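Local coordinates for protein gamma-glutamyltranspeptidase (Klebsiella pneumoniae subsp. pneumoniae, PDB 5HFT) that catalyses the conversion of oxamate to oxalate in the uric acid degradation pathway, as a member of the gamma-glutamyltransferase family, at residues Ala94-Thr106 / Leu125-Ala137. Sequence-based numbering, arbitrary orientation.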
# COMPACT_ATOMS: atom_id res chain seq x y z
N ALA A 94 -8.58 -10.89 2.33
CA ALA A 94 -8.06 -9.89 1.42
C ALA A 94 -9.12 -8.83 1.12
O ALA A 94 -10.32 -9.11 1.08
CB ALA A 94 -7.58 -10.54 0.13
N ILE A 95 -8.66 -7.59 0.94
CA ILE A 95 -9.51 -6.45 0.63
C ILE A 95 -8.89 -5.74 -0.56
O ILE A 95 -7.81 -5.15 -0.43
CB ILE A 95 -9.66 -5.49 1.81
CG1 ILE A 95 -10.16 -6.21 3.06
CG2 ILE A 95 -10.63 -4.39 1.43
CD1 ILE A 95 -10.44 -5.27 4.20
N ASP A 96 -9.54 -5.80 -1.71
CA ASP A 96 -9.13 -5.02 -2.87
C ASP A 96 -9.95 -3.74 -2.83
O ASP A 96 -11.11 -3.71 -3.24
CB ASP A 96 -9.37 -5.80 -4.16
CG ASP A 96 -8.95 -5.02 -5.40
OD1 ASP A 96 -8.70 -3.81 -5.28
OD2 ASP A 96 -8.92 -5.61 -6.51
N ALA A 97 -9.35 -2.67 -2.34
CA ALA A 97 -10.10 -1.43 -2.23
C ALA A 97 -9.70 -0.46 -3.34
O ALA A 97 -9.31 0.67 -3.08
CB ALA A 97 -9.91 -0.82 -0.84
N SER A 98 -9.76 -0.90 -4.59
CA SER A 98 -9.39 -0.06 -5.72
C SER A 98 -10.62 0.26 -6.56
O SER A 98 -11.46 -0.60 -6.83
CB SER A 98 -8.29 -0.71 -6.56
OG SER A 98 -8.77 -1.83 -7.27
N GLY A 99 -10.72 1.52 -6.99
CA GLY A 99 -11.91 1.98 -7.69
C GLY A 99 -11.89 1.74 -9.18
O GLY A 99 -10.85 1.58 -9.80
N ALA A 100 -13.09 1.72 -9.76
CA ALA A 100 -13.27 1.51 -11.18
C ALA A 100 -13.29 2.83 -11.95
O ALA A 100 -13.49 3.91 -11.37
CB ALA A 100 -14.56 0.73 -11.43
N ALA A 101 -13.07 2.74 -13.26
CA ALA A 101 -13.19 3.91 -14.12
C ALA A 101 -14.56 4.56 -13.95
O ALA A 101 -15.55 3.90 -13.59
CB ALA A 101 -12.97 3.53 -15.59
N GLY A 102 -14.63 5.86 -14.20
CA GLY A 102 -15.89 6.56 -14.07
C GLY A 102 -16.85 6.23 -15.20
O GLY A 102 -16.46 5.84 -16.31
N SER A 103 -18.14 6.43 -14.92
CA SER A 103 -19.17 6.13 -15.90
C SER A 103 -19.08 7.02 -17.14
O SER A 103 -19.63 6.67 -18.19
CB SER A 103 -20.54 6.23 -15.24
OG SER A 103 -20.71 7.51 -14.65
N LEU A 104 -18.40 8.17 -17.05
CA LEU A 104 -18.14 9.03 -18.19
C LEU A 104 -16.84 8.70 -18.91
O LEU A 104 -16.47 9.39 -19.85
CB LEU A 104 -18.08 10.48 -17.74
CG LEU A 104 -19.27 11.40 -17.93
CD1 LEU A 104 -20.00 11.64 -16.63
CD2 LEU A 104 -18.78 12.70 -18.55
N ALA A 105 -16.10 7.68 -18.46
CA ALA A 105 -14.80 7.38 -19.03
C ALA A 105 -14.96 6.40 -20.20
O ALA A 105 -14.64 5.22 -20.11
CB ALA A 105 -13.87 6.83 -17.96
N THR A 106 -15.46 6.92 -21.31
CA THR A 106 -15.76 6.04 -22.44
C THR A 106 -14.66 6.11 -23.49
O THR A 106 -13.99 7.13 -23.66
CB THR A 106 -17.12 6.38 -23.06
OG1 THR A 106 -17.05 7.64 -23.73
CG2 THR A 106 -18.25 6.38 -22.00
N LEU A 125 -9.50 9.45 -13.68
CA LEU A 125 -10.64 8.77 -14.28
C LEU A 125 -11.17 7.56 -13.48
O LEU A 125 -12.32 7.16 -13.71
CB LEU A 125 -10.28 8.31 -15.70
CG LEU A 125 -9.47 7.02 -15.90
CD1 LEU A 125 -9.30 6.70 -17.38
CD2 LEU A 125 -8.11 7.06 -15.20
N THR A 126 -10.39 6.96 -12.57
CA THR A 126 -10.90 5.86 -11.75
C THR A 126 -11.22 6.34 -10.34
O THR A 126 -10.66 7.33 -9.85
CB THR A 126 -9.92 4.69 -11.63
OG1 THR A 126 -8.79 5.10 -10.86
CG2 THR A 126 -9.48 4.18 -13.00
N VAL A 127 -12.15 5.63 -9.70
CA VAL A 127 -12.62 5.95 -8.35
C VAL A 127 -11.53 5.65 -7.31
O VAL A 127 -10.62 4.84 -7.53
CB VAL A 127 -13.90 5.13 -8.08
CG1 VAL A 127 -14.39 5.25 -6.63
CG2 VAL A 127 -14.99 5.53 -9.06
N ALA A 128 -11.60 6.35 -6.17
CA ALA A 128 -10.62 6.23 -5.10
C ALA A 128 -11.12 5.24 -4.05
O ALA A 128 -12.18 5.44 -3.46
CB ALA A 128 -10.35 7.59 -4.48
N GLY A 129 -10.34 4.19 -3.79
CA GLY A 129 -10.86 3.09 -2.99
C GLY A 129 -10.51 2.97 -1.51
O GLY A 129 -11.30 2.37 -0.78
N THR A 130 -9.36 3.51 -1.06
CA THR A 130 -8.88 3.22 0.29
C THR A 130 -9.98 3.37 1.32
O THR A 130 -10.15 2.52 2.19
CB THR A 130 -7.72 4.13 0.72
OG1 THR A 130 -7.87 5.48 0.22
CG2 THR A 130 -6.39 3.54 0.39
N VAL A 131 -10.72 4.47 1.25
CA VAL A 131 -11.68 4.75 2.30
C VAL A 131 -12.69 3.62 2.39
O VAL A 131 -13.08 3.20 3.48
CB VAL A 131 -12.36 6.10 2.07
CG1 VAL A 131 -13.34 6.41 3.21
CG2 VAL A 131 -11.30 7.18 1.97
N SER A 132 -13.07 3.06 1.23
CA SER A 132 -13.88 1.84 1.24
C SER A 132 -13.11 0.66 1.86
O SER A 132 -13.72 -0.20 2.49
CB SER A 132 -14.37 1.52 -0.17
OG SER A 132 -13.34 1.09 -1.04
N GLY A 133 -11.79 0.63 1.73
CA GLY A 133 -11.04 -0.39 2.43
C GLY A 133 -11.12 -0.18 3.93
O GLY A 133 -11.30 -1.14 4.68
N TRP A 134 -11.02 1.06 4.38
CA TRP A 134 -11.15 1.30 5.81
C TRP A 134 -12.52 0.88 6.31
O TRP A 134 -12.63 0.21 7.35
CB TRP A 134 -10.90 2.77 6.16
CG TRP A 134 -9.66 3.39 5.56
CD1 TRP A 134 -8.66 2.78 4.86
CD2 TRP A 134 -9.36 4.78 5.56
NE1 TRP A 134 -7.73 3.71 4.45
CE2 TRP A 134 -8.14 4.95 4.87
CE3 TRP A 134 -10.00 5.91 6.07
CZ2 TRP A 134 -7.56 6.20 4.69
CZ3 TRP A 134 -9.41 7.14 5.90
CH2 TRP A 134 -8.21 7.28 5.21
N VAL A 135 -13.59 1.22 5.58
CA VAL A 135 -14.93 0.91 6.07
C VAL A 135 -15.13 -0.60 6.13
O VAL A 135 -15.73 -1.10 7.09
CB VAL A 135 -16.03 1.61 5.23
CG1 VAL A 135 -16.05 1.14 3.80
CG2 VAL A 135 -17.40 1.34 5.82
N GLU A 136 -14.60 -1.33 5.15
CA GLU A 136 -14.75 -2.79 5.13
C GLU A 136 -13.91 -3.47 6.21
O GLU A 136 -14.39 -4.35 6.93
CB GLU A 136 -14.39 -3.35 3.75
CG GLU A 136 -14.19 -4.87 3.77
CD GLU A 136 -15.44 -5.63 3.38
OE1 GLU A 136 -16.34 -5.00 2.79
OE2 GLU A 136 -15.51 -6.85 3.64
N ALA A 137 -12.64 -3.09 6.32
CA ALA A 137 -11.78 -3.68 7.35
C ALA A 137 -12.36 -3.45 8.74
O ALA A 137 -12.24 -4.31 9.63
CB ALA A 137 -10.37 -3.10 7.26
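Ile95 and Ala97 point from strand 94-97 toward the first two turns of helix 130-137, where Gly133 brings the helix backbone close to the strand. The CB of Ala97 sits 3.5 Å from the CA of Gly133, and Ile95 continues the apolar seam one turn further on, to Ala137. Its CG1 stands anti to the carbonyl carbon (chi1 -55°) and its chain is extended at chi2, which carries CD1 to the CB of Ala137 at 3.8 Å; CD1 also lies alongside the CG of Glu136. That glutamate bends at chi2, and its OE2 forms a salt bridge with Arg258. The axes of strand 94-97 and helix 130-137 run roughly antiparallel, at 150°, and approach to 7.3 Å.

Ahead of the helix, and past the end of the strand, the contact passes to backbone. Ala101 and Thr126 form a single beta bridge, a non-hydrogen-bonded antiparallel pair bracketed by two hydrogen bonds, from the N of Val127 to the O of Ala100 and from the N of Gly102 to the O of Leu125, each 2.7 Å. CG2 of Val127 lies beside the O of Ala100, and the CG2 of Thr126 rests against the Ala101 backbone. A type I turn from Gly102 to Ala105 then brings the CB of Ala105 toward that of Leu125.

Asp80 OD1 accepts hydrogen bonds from the N of both Gly99 and Gly129, tying the two segments together, while Thr126 O and the backbone of Ala101 hydrogen-bond to the other protein chain of the assembly. Strand 93-97 pairs antiparallel with strand 80-86, whose Trp83 touches Ile95 and Ala137; helix 56-70 packs against Trp134 and Ala137, and helix 225-228 against Val127 and Val131.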